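Local coordinates for diaminopimelate decarboxylase (Phaeodactylum tricornutum, PDB 7JPJ), which probably decarboxylates diaminopimelate to lysine with pyridoxal 5'-phosphate as cofactor, working as an obligate dimer, at residues P48-L53 and A262-A267; S100-E105 and K119-S124; D109-V114 and G132-G137. All coordinates share one frame; numbering follows the deposited sequence.

Contact 1: residues P48-L53 and A262-A267; sequences PNAYGL and AFKKFA
Tyr51 and Ala50 of the loop P48-L53 rest on one flank of helix 252-270, along Phe263, Lys264 and Ala267. The first torsion of Tyr51 sets CG anti to its carbonyl carbon, beside the backbone N (chi1 -48°), and from CB the ring swings out to the helix. One ring face has Ala50 CB of its own loop above it, near the rim. Farther out, Tyr51 CE2 comes edge-on to Phe263 O at 3.7 Å, with the oxygen in the ring plane; that carbonyl also receives the helical bond from Ala267 N. Tyr51 CZ lies 3.8 Å from Ala267 CB, and the same methyl meets the hydroxyl end of the ring obliquely. At the tip, Tyr51 OH is nearest Ala267 CB (3.3 Å), and lies 3.7 Å from Lys264 CA and 4.0 Å from Lys264 CG. The same Ala50 CB points toward the helix and touches Phe263 CB (3.8 Å) and Lys264 CG (3.9 Å). The Phe263 ring itself turns inward to Leu274 and Met276. Gly52 is bonded through its backbone to Met276 of strand 275-278; the loop runs into strand 53-58 and the helix precedes strand 275-278. Here first and last strands of the parallel barrel meet, and the contact packs the loop entering one against the helix preceding the other, as befits a TIM barrel.

Contact 2: residues S100-E105 and K119-S124; sequences SLSTQE and KLNACS
Leu101 and Leu120 run alongside each other from neighbouring parallel strands, their ends directed alike. Both hold CG anti to the backbone N (chi1 170° and 173°), which sets Leu101 CD2 against Leu120 CD1 at 3.9 Å; the same Leu120 CD1 also lies close to Leu101 O. On that face Leu120 goes on to meet Phe131 of helix 125-134. Ser100 and Lys119 take the opposite face, where Ser100 touches Asp79 of the neighbouring strand 77-80. Between the strands, Leu101 N donates to Lys119 O (2.9 Å), and Asn121 N returns a bond to Leu101 O (3.0 Å). Ser100 CA also approaches Lys119 O, at 3.2 Å, in a CA-H...O contact. Farther along, the Asn121 amide reaches across: its ND2 gives a weak bond to Ser102 OG (3.4 Å), while Asn121 OD1 accepts from Arg199 NE, so the bond to Arg199 chiefly, with the weak one to Ser102, would set the turn of the amide. Cys123 leans back toward the first strand's extension, with SG 4.0 Å from Ser102 CA and CB near Thr103 O, which accepts a hydrogen bond from Gln127 NE2. Thr103 OG1 accepts from Glu105 N in an ST turn and is also bonded to Ser81 O. Just beyond, Gln104 OE1 binds Lys311 of the second subunit. Strand 99-101, helix 110-116 and strand 119-122 form a beta-alpha-beta crossover of the TIM barrel, and Ser102 stands about 8 Å, side chain to side chain, from Lys60, the predicted pyridoxal phosphate lysine, which carries no cofactor in this structure.

Contact 3: residues D109-V114 and G132-G137; sequences DFAALV and GEHYAG
His134 and Tyr135, at the end of helix 125-134, pack against Ala111 and Val114 on helix 110-116, joining two consecutive outer helices of the TIM barrel. The more superficial of the two aromatic residues comes first along the chain. His134 CB meets the far end of the Phe110 ring obliquely, with CZ 4.4 Å away. Its CG stands anti to the backbone N (chi1 -165°), which carries the imidazole across to the neighbouring helix and turns a face to Ala111. The Ala111 methyl sits over that face in a CH-pi contact, CB 3.7 Å from the centroid of the His134 ring and 20° off its normal. Tyr135, the first residue to leave the helical backbone conformation, follows and is buried. The imidazole stands with an edge toward the Tyr135 ring, His134 ND1 above the rim of one face and Tyr135 CD1 in the imidazole plane, while Phe131 meets the Tyr135 ring at about 50° between ring planes. Val114 and Tyr135 overlap with their ends directed oppositely, bringing Val114 CG1 to 4.1 Å from Tyr135 CE2 obliquely. The phenol tip ends among polar and apolar atoms of helix 110-116: Tyr135 OH is hydrogen-bonded to Asp115 OD1, passes 3.2 Å from Ala111 O at too poor an angle for a bond, and touches Val114 CB at 3.6 Å.

Contacts 2 and 3 belong to one run of the barrel: helix 110-116 links the strands of contact 2 and helix 125-134 follows the second, so contact 3 is the outer layer, its centre about 12 Å from that of contact 2. Their segments alternate along the chain. Both nest within the long loop closed by contact 1, whose centre lies about 24 Å from that of contact 2 and about 31 Å from that of contact 3. Contact 2 alone approaches the predicted cofactor site, the Ser102 side chain about 8 Å from that of Lys60, and touches the second subunit; contacts 1 and 3 lie away from it and from the d-lysine at Lys240, Val241, Arg243 and Arg321.

Contact 1: residues P48-L53 and A262-A267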
ATOM      1  N   PRO A  48     -23.542 -21.826  13.452  1.00 22.49           N
ATOM      2  CA  PRO A  48     -24.744 -22.051  14.267  1.00 22.63           C
ATOM      3  C   PRO A  48     -25.655 -20.829  14.265  1.00 22.45           C
ATOM      4  O   PRO A  48     -25.221 -19.708  14.540  1.00 22.33           O
ATOM      5  CB  PRO A  48     -24.176 -22.333  15.663  1.00 22.85           C
ATOM      6  CG  PRO A  48     -22.759 -22.756  15.423  1.00 22.79           C
ATOM      7  CD  PRO A  48     -22.304 -21.980  14.232  1.00 22.55           C
ATOM      8  N   ASN A  49     -26.928 -21.056  13.947  1.00 20.49           N
ATOM      9  CA  ASN A  49     -27.921 -19.992  13.903  1.00 21.08           C
ATOM     10  C   ASN A  49     -29.221 -20.490  14.513  1.00 22.17           C
ATOM     11  O   ASN A  49     -29.510 -21.690  14.504  1.00 22.71           O
ATOM     12  CB  ASN A  49     -28.167 -19.495  12.469  1.00 21.08           C
ATOM     13  CG  ASN A  49     -28.761 -20.559  11.573  1.00 21.39           C
ATOM     14  OD1 ASN A  49     -29.934 -20.494  11.213  1.00 21.78           O
ATOM     15  ND2 ASN A  49     -27.949 -21.541  11.197  1.00 21.02           N
ATOM     16  N   ALA A  50     -30.009 -19.555  15.042  1.00 20.51           N
ATOM     17  CA  ALA A  50     -31.260 -19.905  15.700  1.00 21.79           C
ATOM     18  C   ALA A  50     -32.438 -19.906  14.731  1.00 22.06           C
ATOM     19  O   ALA A  50     -33.202 -20.876  14.682  1.00 23.25           O
ATOM     20  CB  ALA A  50     -31.532 -18.946  16.862  1.00 22.00           C
ATOM     21  N   TYR A  51     -32.592 -18.837  13.947  1.00 20.64           N
ATOM     22  CA  TYR A  51     -33.765 -18.667  13.097  1.00 21.09           C
ATOM     23  C   TYR A  51     -33.385 -18.286  11.670  1.00 20.10           C
ATOM     24  O   TYR A  51     -34.175 -17.649  10.965  1.00 20.22           O
ATOM     25  CB  TYR A  51     -34.711 -17.625  13.692  1.00 21.56           C
ATOM     26  CG  TYR A  51     -34.976 -17.835  15.164  1.00 22.54           C
ATOM     27  CD1 TYR A  51     -35.781 -18.879  15.600  1.00 24.00           C
ATOM     28  CD2 TYR A  51     -34.418 -16.994  16.119  1.00 22.17           C
ATOM     29  CE1 TYR A  51     -36.024 -19.082  16.943  1.00 25.04           C
ATOM     30  CE2 TYR A  51     -34.658 -17.189  17.469  1.00 23.23           C
ATOM     31  CZ  TYR A  51     -35.463 -18.236  17.873  1.00 24.66           C
ATOM     32  OH  TYR A  51     -35.710 -18.444  19.209  1.00 25.86           O
ATOM     33  N   GLY A  52     -32.187 -18.665  11.227  1.00 21.31           N
ATOM     34  CA  GLY A  52     -31.775 -18.370   9.866  1.00 20.52           C
ATOM     35  C   GLY A  52     -30.444 -17.654   9.756  1.00 19.96           C
ATOM     36  O   GLY A  52     -30.133 -16.772  10.564  1.00 20.01           O
ATOM     37  N   LEU A  53     -29.654 -18.014   8.744  1.00 19.90           N
ATOM     38  CA  LEU A  53     -28.313 -17.483   8.560  1.00 18.82           C
ATOM     39  C   LEU A  53     -28.115 -17.036   7.119  1.00 18.29           C
ATOM     40  O   LEU A  53     -28.623 -17.665   6.187  1.00 18.86           O
ATOM     41  CB  LEU A  53     -27.251 -18.532   8.925  1.00 19.06           C
ATOM     42  CG  LEU A  53     -25.813 -18.273   8.470  1.00 18.25           C
ATOM     43  CD1 LEU A  53     -25.149 -17.215   9.343  1.00 17.54           C
ATOM     44  CD2 LEU A  53     -24.999 -19.556   8.449  1.00 18.94           C
ATOM     45  N   ALA A 262     -27.863 -16.357  22.169  1.00 25.50           N
ATOM     46  CA  ALA A 262     -28.217 -14.957  22.378  1.00 25.36           C
ATOM     47  C   ALA A 262     -29.370 -14.536  21.477  1.00 24.76           C
ATOM     48  O   ALA A 262     -30.136 -13.634  21.829  1.00 25.07           O
ATOM     49  CB  ALA A 262     -27.000 -14.066  22.143  1.00 24.82           C
ATOM     50  N   PHE A 263     -29.506 -15.174  20.312  1.00 26.52           N
ATOM     51  CA  PHE A 263     -30.678 -14.946  19.475  1.00 25.69           C
ATOM     52  C   PHE A 263     -31.919 -15.578  20.085  1.00 26.38           C
ATOM     53  O   PHE A 263     -33.017 -15.018  19.995  1.00 25.85           O
ATOM     54  CB  PHE A 263     -30.440 -15.501  18.074  1.00 24.71           C
ATOM     55  CG  PHE A 263     -29.833 -14.515  17.132  1.00 23.27           C
ATOM     56  CD1 PHE A 263     -28.492 -14.184  17.228  1.00 23.20           C
ATOM     57  CD2 PHE A 263     -30.599 -13.922  16.145  1.00 22.16           C
ATOM     58  CE1 PHE A 263     -27.927 -13.278  16.358  1.00 22.06           C
ATOM     59  CE2 PHE A 263     -30.040 -13.015  15.272  1.00 21.19           C
ATOM     60  CZ  PHE A 263     -28.703 -12.690  15.381  1.00 21.15           C
ATOM     61  N   LYS A 264     -31.767 -16.752  20.700  1.00 26.70           N
ATOM     62  CA  LYS A 264     -32.902 -17.398  21.348  1.00 27.33           C
ATOM     63  C   LYS A 264     -33.361 -16.609  22.568  1.00 28.01           C
ATOM     64  O   LYS A 264     -34.564 -16.517  22.836  1.00 28.02           O
ATOM     65  CB  LYS A 264     -32.542 -18.830  21.743  1.00 28.12           C
ATOM     66  CG  LYS A 264     -32.238 -19.756  20.577  1.00 27.49           C
ATOM     67  CD  LYS A 264     -32.360 -21.214  21.001  1.00 28.12           C
ATOM     68  CE  LYS A 264     -31.836 -22.156  19.928  1.00 27.34           C
ATOM     69  NZ  LYS A 264     -30.355 -22.059  19.789  1.00 27.56           N
ATOM     70  N   LYS A 265     -32.418 -16.037  23.323  1.00 27.95           N
ATOM     71  CA  LYS A 265     -32.796 -15.241  24.485  1.00 28.37           C
ATOM     72  C   LYS A 265     -33.528 -13.973  24.072  1.00 27.44           C
ATOM     73  O   LYS A 265     -34.393 -13.491  24.812  1.00 27.35           O
ATOM     74  CB  LYS A 265     -31.561 -14.899  25.322  1.00 28.38           C
ATOM     75  CG  LYS A 265     -31.884 -14.388  26.726  1.00 28.73           C
ATOM     76  CD  LYS A 265     -30.622 -14.066  27.524  1.00 28.49           C
ATOM     77  CE  LYS A 265     -30.131 -15.273  28.320  1.00 29.66           C
ATOM     78  NZ  LYS A 265     -28.941 -15.935  27.704  1.00 28.98           N
ATOM     79  N   PHE A 266     -33.197 -13.424  22.903  1.00 29.05           N
ATOM     80  CA  PHE A 266     -33.926 -12.267  22.394  1.00 27.68           C
ATOM     81  C   PHE A 266     -35.360 -12.643  22.046  1.00 27.30           C
ATOM     82  O   PHE A 266     -36.304 -11.924  22.392  1.00 26.92           O
ATOM     83  CB  PHE A 266     -33.205 -11.688  21.177  1.00 26.58           C
ATOM     84  CG  PHE A 266     -33.729 -10.350  20.741  1.00 25.54           C
ATOM     85  CD1 PHE A 266     -33.326  -9.192  21.383  1.00 25.39           C
ATOM     86  CD2 PHE A 266     -34.626 -10.251  19.690  1.00 24.75           C
ATOM     87  CE1 PHE A 266     -33.808  -7.956  20.985  1.00 24.84           C
ATOM     88  CE2 PHE A 266     -35.112  -9.021  19.285  1.00 24.29           C
ATOM     89  CZ  PHE A 266     -34.702  -7.871  19.935  1.00 24.36           C
ATOM     90  N   ALA A 267     -35.542 -13.777  21.366  1.00 27.73           N
ATOM     91  CA  ALA A 267     -36.881 -14.243  21.031  1.00 27.30           C
ATOM     92  C   ALA A 267     -37.673 -14.664  22.261  1.00 28.29           C
ATOM     93  O   ALA A 267     -38.907 -14.693  22.210  1.00 27.89           O
ATOM     94  CB  ALA A 267     -36.803 -15.403  20.040  1.00 26.96           C
TER

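Contact 2: residues S100-E105 and K119-S124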
ATOM      1  N   SER A 100     -25.200  -6.065  -0.106  1.00 19.82           N
ATOM      2  CA  SER A 100     -25.475  -5.038   0.887  1.00 20.18           C
ATOM      3  C   SER A 100     -24.314  -4.052   0.899  1.00 20.17           C
ATOM      4  O   SER A 100     -23.152  -4.449   0.764  1.00 20.07           O
ATOM      5  CB  SER A 100     -25.687  -5.641   2.282  1.00 20.37           C
ATOM      6  OG  SER A 100     -24.466  -6.090   2.840  1.00 20.44           O
ATOM      7  N   LEU A 101     -24.629  -2.768   1.053  1.00 20.58           N
ATOM      8  CA  LEU A 101     -23.643  -1.695   0.945  1.00 20.60           C
ATOM      9  C   LEU A 101     -23.418  -1.059   2.314  1.00 20.93           C
ATOM     10  O   LEU A 101     -24.326  -0.434   2.874  1.00 20.97           O
ATOM     11  CB  LEU A 101     -24.092  -0.648  -0.072  1.00 20.47           C
ATOM     12  CG  LEU A 101     -23.290   0.653  -0.134  1.00 20.74           C
ATOM     13  CD1 LEU A 101     -21.833   0.384  -0.488  1.00 20.40           C
ATOM     14  CD2 LEU A 101     -23.916   1.619  -1.126  1.00 20.63           C
ATOM     15  N   SER A 102     -22.208  -1.221   2.843  1.00 21.52           N
ATOM     16  CA  SER A 102     -21.763  -0.551   4.062  1.00 21.63           C
ATOM     17  C   SER A 102     -20.469   0.178   3.724  1.00 22.18           C
ATOM     18  O   SER A 102     -19.422  -0.456   3.559  1.00 22.04           O
ATOM     19  CB  SER A 102     -21.552  -1.545   5.204  1.00 20.98           C
ATOM     20  OG  SER A 102     -22.497  -2.600   5.151  1.00 20.97           O
ATOM     21  N   THR A 103     -20.539   1.504   3.620  1.00 21.42           N
ATOM     22  CA  THR A 103     -19.436   2.281   3.079  1.00 21.77           C
ATOM     23  C   THR A 103     -19.186   3.510   3.941  1.00 22.09           C
ATOM     24  O   THR A 103     -20.090   4.021   4.606  1.00 21.93           O
ATOM     25  CB  THR A 103     -19.720   2.703   1.625  1.00 21.55           C
ATOM     26  OG1 THR A 103     -18.615   3.454   1.111  1.00 21.35           O
ATOM     27  CG2 THR A 103     -20.987   3.545   1.542  1.00 21.66           C
ATOM     28  N   GLN A 104     -17.932   3.971   3.931  1.00 21.73           N
ATOM     29  CA  GLN A 104     -17.582   5.253   4.525  1.00 21.99           C
ATOM     30  C   GLN A 104     -17.962   6.424   3.631  1.00 22.29           C
ATOM     31  O   GLN A 104     -18.105   7.546   4.126  1.00 22.43           O
ATOM     32  CB  GLN A 104     -16.080   5.314   4.818  1.00 21.60           C
ATOM     33  CG  GLN A 104     -15.623   4.459   5.990  1.00 20.84           C
ATOM     34  CD  GLN A 104     -15.902   5.109   7.331  1.00 20.39           C
ATOM     35  OE1 GLN A 104     -17.035   5.112   7.807  1.00 20.36           O
ATOM     36  NE2 GLN A 104     -14.867   5.666   7.948  1.00 19.66           N
ATOM     37  N   GLU A 105     -18.133   6.183   2.332  1.00 22.26           N
ATOM     38  CA  GLU A 105     -18.397   7.227   1.342  1.00 22.19           C
ATOM     39  C   GLU A 105     -19.615   6.804   0.528  1.00 21.80           C
ATOM     40  O   GLU A 105     -19.510   5.959  -0.368  1.00 21.18           O
ATOM     41  CB  GLU A 105     -17.177   7.446   0.451  1.00 21.74           C
ATOM     42  CG  GLU A 105     -17.401   8.347  -0.749  1.00 21.24           C
ATOM     43  CD  GLU A 105     -16.186   8.402  -1.659  1.00 20.03           C
ATOM     44  OE1 GLU A 105     -15.109   7.927  -1.239  1.00 19.42           O
ATOM     45  OE2 GLU A 105     -16.304   8.918  -2.791  1.00 19.47           O
ATOM     46  N   LYS A 119     -29.451  -3.528  -0.976  1.00 21.97           N
ATOM     47  CA  LYS A 119     -29.815  -3.144   0.381  1.00 21.52           C
ATOM     48  C   LYS A 119     -28.738  -2.241   0.969  1.00 20.73           C
ATOM     49  O   LYS A 119     -27.549  -2.569   0.922  1.00 20.31           O
ATOM     50  CB  LYS A 119     -30.004  -4.386   1.251  1.00 21.84           C
ATOM     51  CG  LYS A 119     -30.975  -5.407   0.670  1.00 22.93           C
ATOM     52  CD  LYS A 119     -31.218  -6.547   1.638  1.00 23.55           C
ATOM     53  CE  LYS A 119     -32.301  -7.487   1.131  1.00 24.90           C
ATOM     54  NZ  LYS A 119     -31.894  -8.207  -0.105  1.00 25.30           N
ATOM     55  N   LEU A 120     -29.152  -1.103   1.519  1.00 21.02           N
ATOM     56  CA  LEU A 120     -28.226  -0.122   2.065  1.00 20.73           C
ATOM     57  C   LEU A 120     -28.231  -0.177   3.586  1.00 20.78           C
ATOM     58  O   LEU A 120     -29.297  -0.171   4.212  1.00 21.31           O
ATOM     59  CB  LEU A 120     -28.582   1.291   1.597  1.00 21.27           C
ATOM     60  CG  LEU A 120     -27.759   2.399   2.262  1.00 21.22           C
ATOM     61  CD1 LEU A 120     -26.292   2.291   1.867  1.00 20.93           C
ATOM     62  CD2 LEU A 120     -28.309   3.775   1.926  1.00 22.04           C
ATOM     63  N   ASN A 121     -27.040  -0.232   4.174  1.00 21.03           N
ATOM     64  CA  ASN A 121     -26.861  -0.074   5.613  1.00 21.96           C
ATOM     65  C   ASN A 121     -26.334   1.336   5.854  1.00 22.19           C
ATOM     66  O   ASN A 121     -25.182   1.638   5.528  1.00 22.01           O
ATOM     67  CB  ASN A 121     -25.903  -1.124   6.172  1.00 22.42           C
ATOM     68  CG  ASN A 121     -26.488  -2.524   6.146  1.00 22.64           C
ATOM     69  OD1 ASN A 121     -27.707  -2.703   6.115  1.00 22.78           O
ATOM     70  ND2 ASN A 121     -25.618  -3.529   6.155  1.00 22.84           N
ATOM     71  N   ALA A 122     -27.184   2.200   6.406  1.00 22.03           N
ATOM     72  CA  ALA A 122     -26.789   3.572   6.699  1.00 22.46           C
ATOM     73  C   ALA A 122     -25.721   3.579   7.786  1.00 23.77           C
ATOM     74  O   ALA A 122     -25.926   3.026   8.872  1.00 25.19           O
ATOM     75  CB  ALA A 122     -28.004   4.390   7.128  1.00 23.16           C
ATOM     76  N   CYS A 123     -24.582   4.206   7.499  1.00 23.91           N
ATOM     77  CA  CYS A 123     -23.438   4.173   8.397  1.00 26.33           C
ATOM     78  C   CYS A 123     -23.186   5.492   9.114  1.00 28.54           C
ATOM     79  O   CYS A 123     -22.261   5.569   9.928  1.00 31.39           O
ATOM     80  CB  CYS A 123     -22.182   3.752   7.626  1.00 25.80           C
ATOM     81  SG  CYS A 123     -22.260   2.052   6.995  1.00 23.84           S
ATOM     82  N   SER A 124     -23.975   6.527   8.840  1.00 23.40           N
ATOM     83  CA  SER A 124     -23.872   7.786   9.566  1.00 25.18           C
ATOM     84  C   SER A 124     -25.212   8.497   9.478  1.00 24.62           C
ATOM     85  O   SER A 124     -26.085   8.126   8.690  1.00 23.73           O
ATOM     86  CB  SER A 124     -22.750   8.671   9.018  1.00 25.54           C
ATOM     87  OG  SER A 124     -23.046   9.123   7.707  1.00 23.94           O
TER

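Contact 3: residues D109-V114 and G132-G137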
ATOM      1  N   ASP A 109     -24.480   8.067  -6.758  1.00 28.65           N
ATOM      2  CA  ASP A 109     -25.501   7.307  -7.470  1.00 28.66           C
ATOM      3  C   ASP A 109     -26.080   6.183  -6.611  1.00 28.47           C
ATOM      4  O   ASP A 109     -26.421   5.112  -7.121  1.00 27.94           O
ATOM      5  CB  ASP A 109     -24.932   6.745  -8.773  1.00 28.01           C
ATOM      6  CG  ASP A 109     -23.847   5.707  -8.538  1.00 26.98           C
ATOM      7  OD1 ASP A 109     -23.096   5.847  -7.548  1.00 26.69           O
ATOM      8  OD2 ASP A 109     -23.748   4.752  -9.341  1.00 26.74           O
ATOM      9  N   PHE A 110     -26.197   6.416  -5.301  1.00 25.04           N
ATOM     10  CA  PHE A 110     -26.707   5.374  -4.415  1.00 25.10           C
ATOM     11  C   PHE A 110     -28.163   5.042  -4.726  1.00 25.40           C
ATOM     12  O   PHE A 110     -28.577   3.881  -4.629  1.00 25.23           O
ATOM     13  CB  PHE A 110     -26.549   5.801  -2.955  1.00 25.87           C
ATOM     14  CG  PHE A 110     -27.540   6.841  -2.516  1.00 26.41           C
ATOM     15  CD1 PHE A 110     -27.302   8.184  -2.759  1.00 26.92           C
ATOM     16  CD2 PHE A 110     -28.710   6.480  -1.865  1.00 26.77           C
ATOM     17  CE1 PHE A 110     -28.209   9.146  -2.362  1.00 27.80           C
ATOM     18  CE2 PHE A 110     -29.626   7.443  -1.466  1.00 27.65           C
ATOM     19  CZ  PHE A 110     -29.372   8.777  -1.716  1.00 28.09           C
ATOM     20  N   ALA A 111     -28.951   6.049  -5.112  1.00 23.77           N
ATOM     21  CA  ALA A 111     -30.364   5.822  -5.401  1.00 24.91           C
ATOM     22  C   ALA A 111     -30.541   4.855  -6.563  1.00 24.82           C
ATOM     23  O   ALA A 111     -31.457   4.024  -6.554  1.00 25.30           O
ATOM     24  CB  ALA A 111     -31.058   7.152  -5.695  1.00 26.16           C
ATOM     25  N   ALA A 112     -29.674   4.946  -7.574  1.00 24.38           N
ATOM     26  CA  ALA A 112     -29.745   4.010  -8.690  1.00 24.29           C
ATOM     27  C   ALA A 112     -29.492   2.583  -8.223  1.00 23.47           C
ATOM     28  O   ALA A 112     -30.169   1.645  -8.664  1.00 23.80           O
ATOM     29  CB  ALA A 112     -28.743   4.409  -9.773  1.00 23.86           C
ATOM     30  N   LEU A 113     -28.523   2.399  -7.322  1.00 24.55           N
ATOM     31  CA  LEU A 113     -28.228   1.065  -6.809  1.00 23.80           C
ATOM     32  C   LEU A 113     -29.377   0.528  -5.964  1.00 24.40           C
ATOM     33  O   LEU A 113     -29.758  -0.641  -6.098  1.00 24.37           O
ATOM     34  CB  LEU A 113     -26.929   1.092  -6.003  1.00 22.73           C
ATOM     35  CG  LEU A 113     -25.710   1.699  -6.706  1.00 22.17           C
ATOM     36  CD1 LEU A 113     -24.514   1.758  -5.769  1.00 21.25           C
ATOM     37  CD2 LEU A 113     -25.363   0.922  -7.966  1.00 21.95           C
ATOM     38  N   VAL A 114     -29.947   1.368  -5.094  1.00 23.40           N
ATOM     39  CA  VAL A 114     -31.047   0.922  -4.243  1.00 24.10           C
ATOM     40  C   VAL A 114     -32.244   0.507  -5.091  1.00 25.07           C
ATOM     41  O   VAL A 114     -32.960  -0.445  -4.756  1.00 25.40           O
ATOM     42  CB  VAL A 114     -31.420   2.021  -3.228  1.00 24.74           C
ATOM     43  CG1 VAL A 114     -32.569   1.562  -2.340  1.00 25.54           C
ATOM     44  CG2 VAL A 114     -30.216   2.394  -2.382  1.00 24.02           C
ATOM     45  N   GLY A 132     -33.266   9.235   3.403  1.00 24.80           N
ATOM     46  CA  GLY A 132     -34.626   9.631   3.729  1.00 26.52           C
ATOM     47  C   GLY A 132     -35.134  10.780   2.878  1.00 28.04           C
ATOM     48  O   GLY A 132     -36.319  10.836   2.542  1.00 29.55           O
ATOM     49  N   GLU A 133     -34.249  11.719   2.527  1.00 28.17           N
ATOM     50  CA  GLU A 133     -34.636  12.815   1.643  1.00 29.83           C
ATOM     51  C   GLU A 133     -35.112  12.294   0.293  1.00 30.22           C
ATOM     52  O   GLU A 133     -36.044  12.847  -0.303  1.00 32.20           O
ATOM     53  CB  GLU A 133     -33.463  13.783   1.453  1.00 29.64           C
ATOM     54  CG  GLU A 133     -33.256  14.773   2.593  1.00 30.41           C
ATOM     55  CD  GLU A 133     -32.019  15.648   2.406  1.00 30.29           C
ATOM     56  OE1 GLU A 133     -31.769  16.512   3.274  1.00 31.15           O
ATOM     57  OE2 GLU A 133     -31.299  15.475   1.396  1.00 29.58           O
ATOM     58  N   HIS A 134     -34.489  11.225  -0.203  1.00 27.83           N
ATOM     59  CA  HIS A 134     -34.813  10.719  -1.531  1.00 28.36           C
ATOM     60  C   HIS A 134     -36.027   9.797  -1.519  1.00 29.06           C
ATOM     61  O   HIS A 134     -36.750   9.724  -2.518  1.00 30.58           O
ATOM     62  CB  HIS A 134     -33.604   9.989  -2.117  1.00 26.68           C
ATOM     63  CG  HIS A 134     -33.707   9.733  -3.588  1.00 27.78           C
ATOM     64  ND1 HIS A 134     -34.293   8.599  -4.105  1.00 28.39           N
ATOM     65  CD2 HIS A 134     -33.301  10.467  -4.652  1.00 29.54           C
ATOM     66  CE1 HIS A 134     -34.243   8.643  -5.425  1.00 31.31           C
ATOM     67  NE2 HIS A 134     -33.646   9.766  -5.782  1.00 31.93           N
ATOM     68  N   TYR A 135     -36.267   9.094  -0.414  1.00 28.39           N
ATOM     69  CA  TYR A 135     -37.364   8.141  -0.292  1.00 29.09           C
ATOM     70  C   TYR A 135     -38.320   8.551   0.820  1.00 30.32           C
ATOM     71  O   TYR A 135     -38.769   7.725   1.614  1.00 30.17           O
ATOM     72  CB  TYR A 135     -36.836   6.732  -0.039  1.00 27.35           C
ATOM     73  CG  TYR A 135     -35.959   6.196  -1.145  1.00 26.40           C
ATOM     74  CD1 TYR A 135     -36.487   5.920  -2.399  1.00 27.64           C
ATOM     75  CD2 TYR A 135     -34.608   5.957  -0.935  1.00 24.56           C
ATOM     76  CE1 TYR A 135     -35.691   5.429  -3.418  1.00 27.06           C
ATOM     77  CE2 TYR A 135     -33.804   5.466  -1.946  1.00 23.93           C
ATOM     78  CZ  TYR A 135     -34.350   5.203  -3.188  1.00 25.18           C
ATOM     79  OH  TYR A 135     -33.552   4.711  -4.200  1.00 24.82           O
ATOM     80  N   ALA A 136     -38.646   9.840   0.882  1.00 30.58           N
ATOM     81  CA  ALA A 136     -39.437  10.372   1.983  1.00 31.94           C
ATOM     82  C   ALA A 136     -40.862   9.831   1.945  1.00 33.77           C
ATOM     83  O   ALA A 136     -41.549   9.931   0.922  1.00 35.34           O
ATOM     84  CB  ALA A 136     -39.448  11.900   1.932  1.00 33.43           C
ATOM     85  N   GLY A 137     -41.303   9.258   3.066  1.00 33.82           N
ATOM     86  CA  GLY A 137     -42.654   8.751   3.223  1.00 35.75           C
ATOM     87  C   GLY A 137     -43.082   7.741   2.177  1.00 35.96           C
ATOM     88  O   GLY A 137     -43.965   8.029   1.364  1.00 38.08           O
TER